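Local coordinates for protein putative agmatinase (Clostridium difficile, PDB 3LHL) that binds manganese ions and probably hydrolyses agmatine to putrescine and urea, at residues A[43-46]-A[47-50]; A[141-144]-A[145-148]; A[230-233]-A[234-238]; A[252-256]-A[257-261]. All blocks are in the same frame, centred on the assembly; numbering follows the deposited sequence.

Interaction 1: residues A[43-46]-A[47-50]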
ATOM      1  N   THR A  43      -7.994 -10.160  17.488  1.00 22.93           N
ATOM      2  CA  THR A  43      -6.576 -10.223  17.152  1.00 21.82           C
ATOM      3  C   THR A  43      -6.290 -11.536  16.429  1.00 20.40           C
ATOM      4  O   THR A  43      -5.205 -11.735  15.887  1.00 18.14           O
ATOM      5  CB  THR A  43      -5.678 -10.148  18.417  1.00 23.88           C
ATOM      6  OG1 THR A  43      -5.896 -11.305  19.237  1.00 23.21           O
ATOM      7  CG2 THR A  43      -5.985  -8.888  19.218  1.00 22.04           C
ATOM      8  N   TYR A  44      -7.278 -12.426  16.416  1.00 18.61           N
ATOM      9  CA  TYR A  44      -7.125 -13.719  15.760  1.00 18.11           C
ATOM     10  C   TYR A  44      -7.756 -13.724  14.375  1.00 18.87           C
ATOM     11  O   TYR A  44      -8.858 -13.212  14.175  1.00 19.44           O
ATOM     12  CB  TYR A  44      -7.765 -14.829  16.601  1.00 18.19           C
ATOM     13  CG  TYR A  44      -7.740 -16.185  15.926  1.00 15.50           C
ATOM     14  CD1 TYR A  44      -6.534 -16.823  15.652  1.00 16.92           C
ATOM     15  CD2 TYR A  44      -8.922 -16.818  15.541  1.00 13.61           C
ATOM     16  CE1 TYR A  44      -6.499 -18.062  15.006  1.00 16.75           C
ATOM     17  CE2 TYR A  44      -8.901 -18.055  14.893  1.00 14.55           C
ATOM     18  CZ  TYR A  44      -7.685 -18.669  14.630  1.00 15.44           C
ATOM     19  OH  TYR A  44      -7.645 -19.882  13.985  1.00 17.68           O
ATOM     20  N   SER A  45      -7.049 -14.309  13.417  1.00 18.38           N
ATOM     21  CA  SER A  45      -7.552 -14.397  12.060  1.00 17.46           C
ATOM     22  C   SER A  45      -7.876 -15.847  11.743  1.00 18.03           C
ATOM     23  O   SER A  45      -6.976 -16.676  11.595  1.00 15.57           O
ATOM     24  CB  SER A  45      -6.519 -13.873  11.062  1.00 19.03           C
ATOM     25  OG  SER A  45      -6.942 -14.110   9.728  1.00 18.85           O
ATOM     26  N   PRO A  46      -9.173 -16.179  11.655  1.00 17.90           N
ATOM     27  CA  PRO A  46      -9.578 -17.553  11.346  1.00 18.69           C
ATOM     28  C   PRO A  46      -9.203 -17.950   9.921  1.00 18.88           C
ATOM     29  O   PRO A  46      -8.964 -19.121   9.640  1.00 18.99           O
ATOM     30  CB  PRO A  46     -11.091 -17.537  11.583  1.00 18.06           C
ATOM     31  CG  PRO A  46     -11.467 -16.099  11.327  1.00 19.75           C
ATOM     32  CD  PRO A  46     -10.341 -15.340  11.981  1.00 18.01           C
ATOM     33  N   PHE A  47      -9.133 -16.966   9.029  1.00 19.71           N
ATOM     34  CA  PHE A  47      -8.773 -17.216   7.635  1.00 19.35           C
ATOM     35  C   PHE A  47      -7.307 -17.640   7.518  1.00 20.35           C
ATOM     36  O   PHE A  47      -6.977 -18.535   6.750  1.00 22.00           O
ATOM     37  CB  PHE A  47      -9.007 -15.952   6.795  1.00 19.20           C
ATOM     38  CG  PHE A  47      -8.680 -16.116   5.332  1.00 18.93           C
ATOM     39  CD1 PHE A  47      -9.401 -17.002   4.536  1.00 19.37           C
ATOM     40  CD2 PHE A  47      -7.659 -15.365   4.744  1.00 19.34           C
ATOM     41  CE1 PHE A  47      -9.112 -17.142   3.166  1.00 21.22           C
ATOM     42  CE2 PHE A  47      -7.361 -15.495   3.374  1.00 18.58           C
ATOM     43  CZ  PHE A  47      -8.090 -16.385   2.587  1.00 18.13           C
ATOM     44  N   LEU A  48      -6.431 -17.002   8.284  1.00 20.18           N
ATOM     45  CA  LEU A  48      -5.008 -17.325   8.232  1.00 21.97           C
ATOM     46  C   LEU A  48      -4.553 -18.215   9.388  1.00 22.15           C
ATOM     47  O   LEU A  48      -3.472 -18.802   9.336  1.00 21.56           O
ATOM     48  CB  LEU A  48      -4.178 -16.032   8.245  1.00 18.99           C
ATOM     49  CG  LEU A  48      -4.420 -15.040   7.101  1.00 18.24           C
ATOM     50  CD1 LEU A  48      -3.876 -13.676   7.495  1.00 16.05           C
ATOM     51  CD2 LEU A  48      -3.778 -15.543   5.817  1.00 13.92           C
ATOM     52  N   ASP A  49      -5.384 -18.305  10.423  1.00 23.92           N
ATOM     53  CA  ASP A  49      -5.077 -19.085  11.618  1.00 22.25           C
ATOM     54  C   ASP A  49      -3.788 -18.561  12.247  1.00 22.14           C
ATOM     55  O   ASP A  49      -2.864 -19.317  12.549  1.00 21.57           O
ATOM     56  CB  ASP A  49      -4.950 -20.579  11.287  1.00 22.10           C
ATOM     57  CG  ASP A  49      -4.729 -21.435  12.528  1.00 24.11           C
ATOM     58  OD1 ASP A  49      -5.198 -21.037  13.617  1.00 21.28           O
ATOM     59  OD2 ASP A  49      -4.096 -22.509  12.414  1.00 25.39           O
ATOM     60  N   LEU A  50      -3.738 -17.246  12.424  1.00 22.50           N
ATOM     61  CA  LEU A  50      -2.601 -16.563  13.028  1.00 21.73           C
ATOM     62  C   LEU A  50      -3.191 -15.562  14.008  1.00 23.23           C
ATOM     63  O   LEU A  50      -4.330 -15.132  13.837  1.00 24.42           O
ATOM     64  CB  LEU A  50      -1.786 -15.835  11.958  1.00 21.73           C
ATOM     65  CG  LEU A  50      -1.082 -16.705  10.905  1.00 21.61           C
ATOM     66  CD1 LEU A  50      -0.450 -15.815   9.842  1.00 17.31           C
ATOM     67  CD2 LEU A  50      -0.025 -17.577  11.573  1.00 19.78           C
TER
HETATM   68  O   HOH W   1      -9.704 -13.936   9.244  1.00 22.12           O
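Phe47 opens the return half of a tight connection between strands 44-45 and 50-51, and its backbone N is bridged to Ser45 OG by water 1, which donates to the hydroxyl and accepts from Phe47 N. At Leu48 the backbone N bonds directly to Ser45 OG (3.3 Å, N-H...O angle 155°), while its side chain borders the same hydroxyl. Asp49 has a positive phi, and with Leu50 it faces Ser45 in a G1 beta bulge: Asp49 N and Leu50 N both turn to Ser45 O, each through a weak bond. The Asp49 carboxylate plane stands nearly perpendicular to the Tyr44 ring (84°), with OD1 lying at the ring edge. Tyr44 OH donates to Asp49 OD1 over 2.7 Å, meeting it on the anti side, 32° out of the carboxylate plane. Leu50 completes the bridge, its O accepting from Ser45 N at 2.9 Å; this antiparallel pair is the hydrogen-bonded kind. Around the hairpin, Ser45 OG is also bonded to Glu269 of helix 258-278, Leu48 packs on Ile273 of that helix and on Phe231, and Phe47 lies against Glu229 and Lys232 of helix 229-235.

Interaction 2: residues A[141-144]-A[145-148]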
ATOM      1  N   ILE A 141       3.387   5.523  -9.414  1.00 16.35           N
ATOM      2  CA  ILE A 141       4.048   4.374 -10.017  1.00 18.15           C
ATOM      3  C   ILE A 141       5.008   4.784 -11.126  1.00 18.32           C
ATOM      4  O   ILE A 141       6.022   4.121 -11.350  1.00 19.29           O
ATOM      5  CB  ILE A 141       3.019   3.347 -10.558  1.00 19.20           C
ATOM      6  CG1 ILE A 141       2.147   2.849  -9.404  1.00 18.26           C
ATOM      7  CG2 ILE A 141       3.737   2.155 -11.196  1.00 18.81           C
ATOM      8  CD1 ILE A 141       2.938   2.253  -8.253  1.00 19.58           C
ATOM      9  N   LYS A 142       4.696   5.876 -11.820  1.00 19.68           N
ATOM     10  CA  LYS A 142       5.571   6.358 -12.879  1.00 18.18           C
ATOM     11  C   LYS A 142       6.858   6.832 -12.208  1.00 17.81           C
ATOM     12  O   LYS A 142       7.957   6.576 -12.698  1.00 17.20           O
ATOM     13  CB  LYS A 142       4.914   7.512 -13.638  1.00 18.62           C
ATOM     14  CG  LYS A 142       5.738   8.040 -14.806  1.00 18.96           C
ATOM     15  CD  LYS A 142       5.973   6.962 -15.861  1.00 20.89           C
ATOM     16  CE  LYS A 142       6.933   7.439 -16.938  1.00 21.37           C
ATOM     17  NZ  LYS A 142       6.430   8.646 -17.654  1.00 24.14           N
ATOM     18  N   ARG A 143       6.715   7.515 -11.075  1.00 18.43           N
ATOM     19  CA  ARG A 143       7.876   7.996 -10.333  1.00 20.80           C
ATOM     20  C   ARG A 143       8.743   6.817  -9.917  1.00 20.48           C
ATOM     21  O   ARG A 143       9.967   6.867 -10.026  1.00 19.92           O
ATOM     22  CB  ARG A 143       7.445   8.763  -9.081  1.00 21.13           C
ATOM     23  CG  ARG A 143       6.845  10.113  -9.382  1.00 24.11           C
ATOM     24  CD  ARG A 143       7.800  10.938 -10.235  1.00 25.22           C
ATOM     25  NE  ARG A 143       7.042  11.692 -11.218  1.00 31.77           N
ATOM     26  CZ  ARG A 143       7.181  11.571 -12.532  1.00 31.81           C
ATOM     27  NH1 ARG A 143       8.066  10.726 -13.042  1.00 29.82           N
ATOM     28  NH2 ARG A 143       6.406  12.283 -13.334  1.00 34.66           N
ATOM     29  N   ILE A 144       8.097   5.756  -9.443  1.00 18.45           N
ATOM     30  CA  ILE A 144       8.817   4.568  -9.018  1.00 20.07           C
ATOM     31  C   ILE A 144       9.471   3.860 -10.198  1.00 19.23           C
ATOM     32  O   ILE A 144      10.572   3.336 -10.073  1.00 19.84           O
ATOM     33  CB  ILE A 144       7.884   3.596  -8.268  1.00 20.12           C
ATOM     34  CG1 ILE A 144       7.488   4.224  -6.922  1.00 18.59           C
ATOM     35  CG2 ILE A 144       8.567   2.238  -8.095  1.00 17.09           C
ATOM     36  CD1 ILE A 144       6.520   3.401  -6.091  1.00 17.71           C
ATOM     37  N   TRP A 145       8.805   3.854 -11.346  1.00 19.82           N
ATOM     38  CA  TRP A 145       9.377   3.219 -12.523  1.00 20.16           C
ATOM     39  C   TRP A 145      10.658   3.955 -12.933  1.00 20.57           C
ATOM     40  O   TRP A 145      11.603   3.340 -13.430  1.00 20.32           O
ATOM     41  CB  TRP A 145       8.389   3.234 -13.687  1.00 21.23           C
ATOM     42  CG  TRP A 145       8.973   2.658 -14.938  1.00 21.38           C
ATOM     43  CD1 TRP A 145       9.126   1.334 -15.242  1.00 21.99           C
ATOM     44  CD2 TRP A 145       9.542   3.391 -16.031  1.00 20.20           C
ATOM     45  NE1 TRP A 145       9.760   1.197 -16.459  1.00 21.04           N
ATOM     46  CE2 TRP A 145      10.025   2.443 -16.965  1.00 20.89           C
ATOM     47  CE3 TRP A 145       9.693   4.758 -16.312  1.00 19.90           C
ATOM     48  CZ2 TRP A 145      10.651   2.820 -18.161  1.00 21.03           C
ATOM     49  CZ3 TRP A 145      10.314   5.133 -17.501  1.00 19.97           C
ATOM     50  CH2 TRP A 145      10.786   4.165 -18.412  1.00 21.16           C
ATOM     51  N   ASP A 146      10.684   5.271 -12.731  1.00 18.88           N
ATOM     52  CA  ASP A 146      11.869   6.052 -13.066  1.00 19.41           C
ATOM     53  C   ASP A 146      13.044   5.582 -12.213  1.00 20.12           C
ATOM     54  O   ASP A 146      14.201   5.798 -12.568  1.00 20.34           O
ATOM     55  CB  ASP A 146      11.647   7.549 -12.815  1.00 18.11           C
ATOM     56  CG  ASP A 146      10.803   8.203 -13.885  1.00 19.61           C
ATOM     57  OD1 ASP A 146      10.821   7.727 -15.037  1.00 20.71           O
ATOM     58  OD2 ASP A 146      10.133   9.210 -13.579  1.00 22.24           O
ATOM     59  N   ILE A 147      12.745   4.941 -11.091  1.00 18.78           N
ATOM     60  CA  ILE A 147      13.796   4.460 -10.206  1.00 20.95           C
ATOM     61  C   ILE A 147      14.241   3.023 -10.483  1.00 21.56           C
ATOM     62  O   ILE A 147      15.436   2.739 -10.490  1.00 24.30           O
ATOM     63  CB  ILE A 147      13.364   4.559  -8.724  1.00 19.12           C
ATOM     64  CG1 ILE A 147      13.078   6.017  -8.361  1.00 19.39           C
ATOM     65  CG2 ILE A 147      14.452   4.000  -7.823  1.00 17.78           C
ATOM     66  CD1 ILE A 147      12.544   6.202  -6.952  1.00 20.05           C
ATOM     67  N   VAL A 148      13.290   2.122 -10.720  1.00 21.61           N
ATOM     68  CA  VAL A 148      13.618   0.715 -10.950  1.00 19.61           C
ATOM     69  C   VAL A 148      13.637   0.249 -12.398  1.00 20.38           C
ATOM     70  O   VAL A 148      14.297  -0.740 -12.722  1.00 20.75           O
ATOM     71  CB  VAL A 148      12.653  -0.212 -10.173  1.00 20.02           C
ATOM     72  CG1 VAL A 148      12.729   0.092  -8.678  1.00 18.60           C
ATOM     73  CG2 VAL A 148      11.226  -0.037 -10.692  1.00 15.15           C
TER
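Ile141 O accepts from Trp145 N at 2.8 Å and Lys142 O from Asp146 N at 3.0 Å, so residues 141-148 follow the i to i+4 pattern of an alpha helix. Ile144 O takes two donors: Val148 N lies nearly in line with the carbonyl bond, whereas Ile147 N, at 2.9 Å, stands above the carbonyl plane, 64° out of it. That second, i to i+3 bond marks a tightening in the last turn of helix 140-148.

Arg143 and Asp146 run side by side. Bends at chi2 and chi3 turn the arginine chain round the side of the helix, bringing NH1 to Asp146 OD2 at 2.6 Å, a salt bridge made at the edge of the guanidinium with the two planes only 16° apart. Glu128 pairs with Arg143 NH2 and also with Lys142 NZ, so the carboxylates share a small cluster of charges on this face.

The helix is the crossover of a beta-alpha-beta unit between strands 115-120 and 153-158 of the parallel sheet. On its sheet side Ile144 touches Val117, and the side chain of Ile141 lies about 6 Å from a bound manganese ion, beside the metal ligand Asp125.

With chi1 at 177° the indole swings away from the Trp145 nitrogen and lies alongside the Lys142 chain; Lys142 CE approaches Trp145 CE3 obliquely at 3.9 Å. The indole NE1 bonds to Asp150, and the rings of Phe168 and His174 meet the indole edge-to-face. Further along, Ile144 CG2 and Val148 CG2 make a loose apolar contact at 4.4 Å.

Interaction 3: residues A[230-233]-A[234-238]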
ATOM      1  N   ILE A 230      -5.197 -12.977  -1.465  1.00 17.76           N
ATOM      2  CA  ILE A 230      -3.806 -12.582  -1.655  1.00 20.24           C
ATOM      3  C   ILE A 230      -3.026 -12.778  -0.361  1.00 21.26           C
ATOM      4  O   ILE A 230      -1.812 -12.981  -0.384  1.00 20.05           O
ATOM      5  CB  ILE A 230      -3.655 -11.108  -2.110  1.00 18.88           C
ATOM      6  CG1 ILE A 230      -3.984 -10.151  -0.960  1.00 20.12           C
ATOM      7  CG2 ILE A 230      -4.562 -10.841  -3.293  1.00 18.83           C
ATOM      8  CD1 ILE A 230      -3.440  -8.751  -1.175  1.00 17.56           C
ATOM      9  N   PHE A 231      -3.721 -12.726   0.772  1.00 21.63           N
ATOM     10  CA  PHE A 231      -3.041 -12.914   2.046  1.00 23.11           C
ATOM     11  C   PHE A 231      -2.581 -14.362   2.183  1.00 23.35           C
ATOM     12  O   PHE A 231      -1.482 -14.633   2.672  1.00 22.51           O
ATOM     13  CB  PHE A 231      -3.964 -12.535   3.204  1.00 22.89           C
ATOM     14  CG  PHE A 231      -4.426 -11.108   3.156  1.00 25.11           C
ATOM     15  CD1 PHE A 231      -3.543 -10.090   2.801  1.00 22.87           C
ATOM     16  CD2 PHE A 231      -5.744 -10.779   3.469  1.00 24.66           C
ATOM     17  CE1 PHE A 231      -3.962  -8.766   2.756  1.00 25.66           C
ATOM     18  CE2 PHE A 231      -6.173  -9.459   3.428  1.00 25.88           C
ATOM     19  CZ  PHE A 231      -5.279  -8.446   3.069  1.00 25.73           C
ATOM     20  N   LYS A 232      -3.419 -15.289   1.731  1.00 22.46           N
ATOM     21  CA  LYS A 232      -3.089 -16.703   1.798  1.00 24.65           C
ATOM     22  C   LYS A 232      -1.928 -16.993   0.844  1.00 23.87           C
ATOM     23  O   LYS A 232      -0.993 -17.719   1.184  1.00 23.89           O
ATOM     24  CB  LYS A 232      -4.311 -17.546   1.415  1.00 25.96           C
ATOM     25  CG  LYS A 232      -4.185 -19.019   1.770  1.00 31.79           C
ATOM     26  CD  LYS A 232      -5.421 -19.798   1.345  1.00 35.05           C
ATOM     27  CE  LYS A 232      -5.096 -20.781   0.224  1.00 38.27           C
ATOM     28  NZ  LYS A 232      -4.540 -20.115  -0.993  1.00 41.46           N
ATOM     29  N   ILE A 233      -2.001 -16.411  -0.347  1.00 23.09           N
ATOM     30  CA  ILE A 233      -0.976 -16.586  -1.372  1.00 22.62           C
ATOM     31  C   ILE A 233       0.388 -16.082  -0.898  1.00 23.78           C
ATOM     32  O   ILE A 233       1.420 -16.710  -1.152  1.00 23.86           O
ATOM     33  CB  ILE A 233      -1.386 -15.847  -2.659  1.00 21.61           C
ATOM     34  CG1 ILE A 233      -2.627 -16.525  -3.250  1.00 19.98           C
ATOM     35  CG2 ILE A 233      -0.227 -15.817  -3.644  1.00 20.46           C
ATOM     36  CD1 ILE A 233      -3.311 -15.736  -4.336  1.00 20.43           C
ATOM     37  N   ILE A 234       0.394 -14.946  -0.212  1.00 22.04           N
ATOM     38  CA  ILE A 234       1.638 -14.402   0.295  1.00 21.67           C
ATOM     39  C   ILE A 234       2.143 -15.282   1.435  1.00 23.19           C
ATOM     40  O   ILE A 234       3.333 -15.580   1.517  1.00 21.24           O
ATOM     41  CB  ILE A 234       1.453 -12.951   0.800  1.00 21.75           C
ATOM     42  CG1 ILE A 234       1.345 -12.006  -0.397  1.00 19.59           C
ATOM     43  CG2 ILE A 234       2.608 -12.552   1.712  1.00 18.79           C
ATOM     44  CD1 ILE A 234       1.102 -10.574  -0.018  1.00 21.21           C
ATOM     45  N   LYS A 235       1.231 -15.702   2.309  1.00 23.80           N
ATOM     46  CA  LYS A 235       1.606 -16.547   3.433  1.00 25.56           C
ATOM     47  C   LYS A 235       2.268 -17.851   2.995  1.00 25.98           C
ATOM     48  O   LYS A 235       3.227 -18.296   3.620  1.00 25.70           O
ATOM     49  CB  LYS A 235       0.385 -16.876   4.298  1.00 25.46           C
ATOM     50  CG  LYS A 235       0.675 -17.897   5.396  1.00 23.64           C
ATOM     51  CD  LYS A 235      -0.534 -18.126   6.284  1.00 27.20           C
ATOM     52  CE  LYS A 235      -0.248 -19.154   7.371  1.00 27.79           C
ATOM     53  NZ  LYS A 235      -0.027 -20.526   6.817  1.00 31.93           N
ATOM     54  N   ASN A 236       1.755 -18.461   1.930  1.00 26.09           N
ATOM     55  CA  ASN A 236       2.305 -19.722   1.446  1.00 27.51           C
ATOM     56  C   ASN A 236       3.453 -19.556   0.452  1.00 28.34           C
ATOM     57  O   ASN A 236       4.014 -20.545  -0.017  1.00 30.24           O
ATOM     58  CB  ASN A 236       1.205 -20.576   0.794  1.00 29.09           C
ATOM     59  CG  ASN A 236       0.096 -20.952   1.764  1.00 29.12           C
ATOM     60  OD1 ASN A 236       0.349 -21.239   2.932  1.00 30.74           O
ATOM     61  ND2 ASN A 236      -1.139 -20.966   1.277  1.00 29.89           N
ATOM     62  N   SER A 237       3.806 -18.319   0.125  1.00 27.25           N
ATOM     63  CA  SER A 237       4.880 -18.090  -0.835  1.00 26.72           C
ATOM     64  C   SER A 237       6.232 -17.897  -0.165  1.00 26.06           C
ATOM     65  O   SER A 237       6.358 -17.989   1.054  1.00 26.72           O
ATOM     66  CB  SER A 237       4.584 -16.854  -1.678  1.00 27.59           C
ATOM     67  OG  SER A 237       4.907 -15.672  -0.961  1.00 24.39           O
ATOM     68  N   ASN A 238       7.243 -17.625  -0.980  1.00 25.67           N
ATOM     69  CA  ASN A 238       8.578 -17.392  -0.465  1.00 27.23           C
ATOM     70  C   ASN A 238       9.088 -16.017  -0.878  1.00 27.27           C
ATOM     71  O   ASN A 238      10.243 -15.872  -1.286  1.00 29.40           O
ATOM     72  CB  ASN A 238       9.548 -18.471  -0.952  1.00 27.46           C
ATOM     73  CG  ASN A 238      10.920 -18.352  -0.306  1.00 29.27           C
ATOM     74  OD1 ASN A 238      11.031 -18.195   0.909  1.00 29.96           O
ATOM     75  ND2 ASN A 238      11.970 -18.431  -1.115  1.00 30.34           N
TER
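Asn236 sits one turn beyond Lys232, and its side chain folds back over that residue near the C-terminal end of helix 229-235. Its CB lies 3.6 Å from Lys232 O, the carbonyl that already accepts from Asn236 N at 2.9 Å (N-H...O angle 153°). With chi1 at -62°, CG stands opposite the carbonyl carbon of Asn236 and is likewise close to Lys232 O. The tip divides there: OD1 keeps the greater distance from Lys232 O, while ND2 comes to 3.6 Å from Lys232 CG, where the two side chains pass at a slant. ND2 is also 3.3 Å from Lys232 O, but the angle is too poor for a hydrogen bond, so the amide and the lysine chain meet by van der Waals contact.

Earlier in the helix, Ile234 N bonds to Ile230 O and Lys235 N to Phe231 O, both in the i to i+4 pattern. Ile234 CG1 rests 3.3 Å from Ile230 O, on the flank that turns to strand 196-202, where Ile230 touches Ile201 and Ile234 touches Leu199. Phe231 fits against Ile266 and Leu270 of helix 258-278, so this helix is packed between the central sheet and a neighbouring helix.

Beyond it, at Ser237, both the backbone N and OG donate to Ile234 O, the hydroxyl at 2.9 Å, and both arrive from the same face of the carbonyl plane. Two donors from one residue therefore satisfy a carbonyl near the helix end. Hydrogen bonding here comes from the backbone and from the Ser237 hydroxyl, while the Lys232 and Asn236 side chains add van der Waals contact.

Interaction 4: residues A[252-256]-A[257-261]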
ATOM      1  N   ASP A 252     -14.687   9.555   5.805  1.00 21.49           N
ATOM      2  CA  ASP A 252     -15.929  10.295   5.666  1.00 22.39           C
ATOM      3  C   ASP A 252     -16.763  10.007   4.425  1.00 21.21           C
ATOM      4  O   ASP A 252     -17.976  10.197   4.450  1.00 21.31           O
ATOM      5  CB  ASP A 252     -15.657  11.796   5.767  1.00 25.06           C
ATOM      6  CG  ASP A 252     -14.917  12.164   7.038  1.00 28.45           C
ATOM      7  OD1 ASP A 252     -15.211  11.554   8.090  1.00 29.84           O
ATOM      8  OD2 ASP A 252     -14.046  13.062   6.988  1.00 32.71           O
ATOM      9  N   TYR A 253     -16.141   9.542   3.349  1.00 18.48           N
ATOM     10  CA  TYR A 253     -16.914   9.267   2.142  1.00 18.13           C
ATOM     11  C   TYR A 253     -17.776   8.015   2.249  1.00 17.32           C
ATOM     12  O   TYR A 253     -18.652   7.788   1.415  1.00 17.50           O
ATOM     13  CB  TYR A 253     -15.996   9.199   0.920  1.00 17.16           C
ATOM     14  CG  TYR A 253     -15.367  10.540   0.596  1.00 17.13           C
ATOM     15  CD1 TYR A 253     -16.156  11.693   0.489  1.00 15.93           C
ATOM     16  CD2 TYR A 253     -13.989  10.663   0.416  1.00 13.46           C
ATOM     17  CE1 TYR A 253     -15.581  12.941   0.215  1.00 19.13           C
ATOM     18  CE2 TYR A 253     -13.406  11.898   0.139  1.00 17.64           C
ATOM     19  CZ  TYR A 253     -14.205  13.034   0.042  1.00 18.75           C
ATOM     20  OH  TYR A 253     -13.623  14.255  -0.208  1.00 20.54           O
ATOM     21  N   ASP A 254     -17.528   7.204   3.273  1.00 16.62           N
ATOM     22  CA  ASP A 254     -18.327   6.003   3.503  1.00 17.11           C
ATOM     23  C   ASP A 254     -19.059   6.236   4.813  1.00 17.69           C
ATOM     24  O   ASP A 254     -18.542   5.933   5.890  1.00 17.30           O
ATOM     25  CB  ASP A 254     -17.459   4.746   3.631  1.00 16.14           C
ATOM     26  CG  ASP A 254     -18.292   3.481   3.788  1.00 17.20           C
ATOM     27  OD1 ASP A 254     -19.515   3.599   4.025  1.00 14.60           O
ATOM     28  OD2 ASP A 254     -17.730   2.370   3.679  1.00 15.63           O
ATOM     29  N   THR A 255     -20.264   6.779   4.710  1.00 19.78           N
ATOM     30  CA  THR A 255     -21.076   7.078   5.880  1.00 21.07           C
ATOM     31  C   THR A 255     -21.421   5.859   6.727  1.00 20.58           C
ATOM     32  O   THR A 255     -21.758   6.006   7.902  1.00 22.42           O
ATOM     33  CB  THR A 255     -22.379   7.801   5.470  1.00 23.31           C
ATOM     34  OG1 THR A 255     -22.969   7.133   4.346  1.00 24.51           O
ATOM     35  CG2 THR A 255     -22.087   9.246   5.093  1.00 24.11           C
ATOM     36  N   THR A 256     -21.336   4.660   6.153  1.00 18.69           N
ATOM     37  CA  THR A 256     -21.648   3.456   6.922  1.00 17.52           C
ATOM     38  C   THR A 256     -20.481   3.112   7.830  1.00 17.15           C
ATOM     39  O   THR A 256     -20.643   2.396   8.817  1.00 19.41           O
ATOM     40  CB  THR A 256     -21.904   2.216   6.031  1.00 16.93           C
ATOM     41  OG1 THR A 256     -20.654   1.710   5.550  1.00 17.05           O
ATOM     42  CG2 THR A 256     -22.801   2.564   4.854  1.00 15.47           C
ATOM     43  N   GLY A 257     -19.300   3.612   7.482  1.00 16.83           N
ATOM     44  CA  GLY A 257     -18.116   3.340   8.275  1.00 14.58           C
ATOM     45  C   GLY A 257     -17.445   2.012   7.951  1.00 15.60           C
ATOM     46  O   GLY A 257     -16.355   1.729   8.453  1.00 18.57           O
ATOM     47  N   VAL A 258     -18.073   1.197   7.109  1.00 13.82           N
ATOM     48  CA  VAL A 258     -17.502  -0.108   6.772  1.00 14.01           C
ATOM     49  C   VAL A 258     -16.115  -0.063   6.122  1.00 14.87           C
ATOM     50  O   VAL A 258     -15.297  -0.953   6.351  1.00 16.77           O
ATOM     51  CB  VAL A 258     -18.482  -0.921   5.898  1.00 15.12           C
ATOM     52  CG1 VAL A 258     -17.790  -2.158   5.329  1.00 12.95           C
ATOM     53  CG2 VAL A 258     -19.690  -1.347   6.757  1.00 10.98           C
ATOM     54  N   SER A 259     -15.843   0.970   5.329  1.00 14.75           N
ATOM     55  CA  SER A 259     -14.541   1.106   4.681  1.00 14.90           C
ATOM     56  C   SER A 259     -13.409   1.100   5.703  1.00 15.11           C
ATOM     57  O   SER A 259     -12.337   0.558   5.454  1.00 15.35           O
ATOM     58  CB  SER A 259     -14.481   2.406   3.877  1.00 13.19           C
ATOM     59  OG  SER A 259     -15.362   2.353   2.773  1.00 14.67           O
ATOM     60  N   THR A 260     -13.653   1.713   6.856  1.00 16.69           N
ATOM     61  CA  THR A 260     -12.653   1.776   7.915  1.00 16.86           C
ATOM     62  C   THR A 260     -12.424   0.383   8.496  1.00 17.80           C
ATOM     63  O   THR A 260     -11.291  -0.017   8.774  1.00 15.98           O
ATOM     64  CB  THR A 260     -13.118   2.734   9.035  1.00 17.88           C
ATOM     65  OG1 THR A 260     -13.312   4.043   8.482  1.00 16.86           O
ATOM     66  CG2 THR A 260     -12.081   2.807  10.162  1.00 16.02           C
ATOM     67  N   VAL A 261     -13.513  -0.356   8.672  1.00 17.85           N
ATOM     68  CA  VAL A 261     -13.441  -1.698   9.218  1.00 16.64           C
ATOM     69  C   VAL A 261     -12.645  -2.575   8.260  1.00 16.11           C
ATOM     70  O   VAL A 261     -11.821  -3.380   8.678  1.00 13.73           O
ATOM     71  CB  VAL A 261     -14.857  -2.283   9.413  1.00 19.05           C
ATOM     72  CG1 VAL A 261     -14.770  -3.691   9.975  1.00 17.86           C
ATOM     73  CG2 VAL A 261     -15.657  -1.385  10.347  1.00 17.73           C
TER
HETATM   74  O   HOH W   2     -15.410   4.525   6.405  1.00  8.93           O
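Asp254 and Ser259 meet in a hydrogen-bonded contact at the N-terminal start of helix 258-278, after the loop that follows strand 240-247. An Asx turn and a type I beta turn overlap here, the latter running from Asp254 to Gly257 and closed by Gly257 N to Asp254 O (2.9 Å); Gly257 occupies the N-cap position.

The evidence lies in how the Asp254 carboxylate is divided. Its CG is anti to the backbone N (chi1 -177°), which points the group in toward the first turn of the helix. OD1 serves the loop side: Thr256 N reaches it at 3.0 Å from above the carboxylate plane, and Thr256 OG1 donates to it at 2.7 Å on the syn side, both from one face. OD2 serves the helix side, taking Ser259 N at 2.9 Å from above the plane and Ser259 OG as well. Four donors thus grip the two oxygens and fix the rotation of the carboxylate. Its negative charge beside the helix N terminus would probably be stabilised by the helix dipole.

Gly257 has a positive phi of 83°, which lets the chain turn into the helix. Thr256 OG1 not only donates a hydrogen bond to Asp254 OD1 but also accepts one from Val258 N (3.1 Å, N-H...O angle 167°), so this hydroxyl links the loop to the helix.

Around the site, Ser259 OG also bonds to Gly213 N and its side chain touches Pro212 and Leu249. The Ser259 hydroxyl meets Asp254 OD2 at only 2.5 Å, along the anti lone pair of that oxygen.

Overall arrangement
The contacts follow one another along the chain in the order 1, 2, 3, 4, around the eight-stranded parallel sheet of the arginase fold. Interactions 1 and 3 are neighbours, with centres about 14 Å apart, and touch where Leu48 and Phe47 pack on Phe231 and Lys232. Helix 258-278 ties three of them together: interaction 4 begins it, while interactions 1 and 3 pack farther along it. Interaction 2 lies on helix 140-148, its centre about 35 Å from that of interaction 1 and about 32 Å from that of interaction 4, across the chain's centre in both cases. The flank built on helix 258-278 is thus separate from interaction 2, which borders the manganese site.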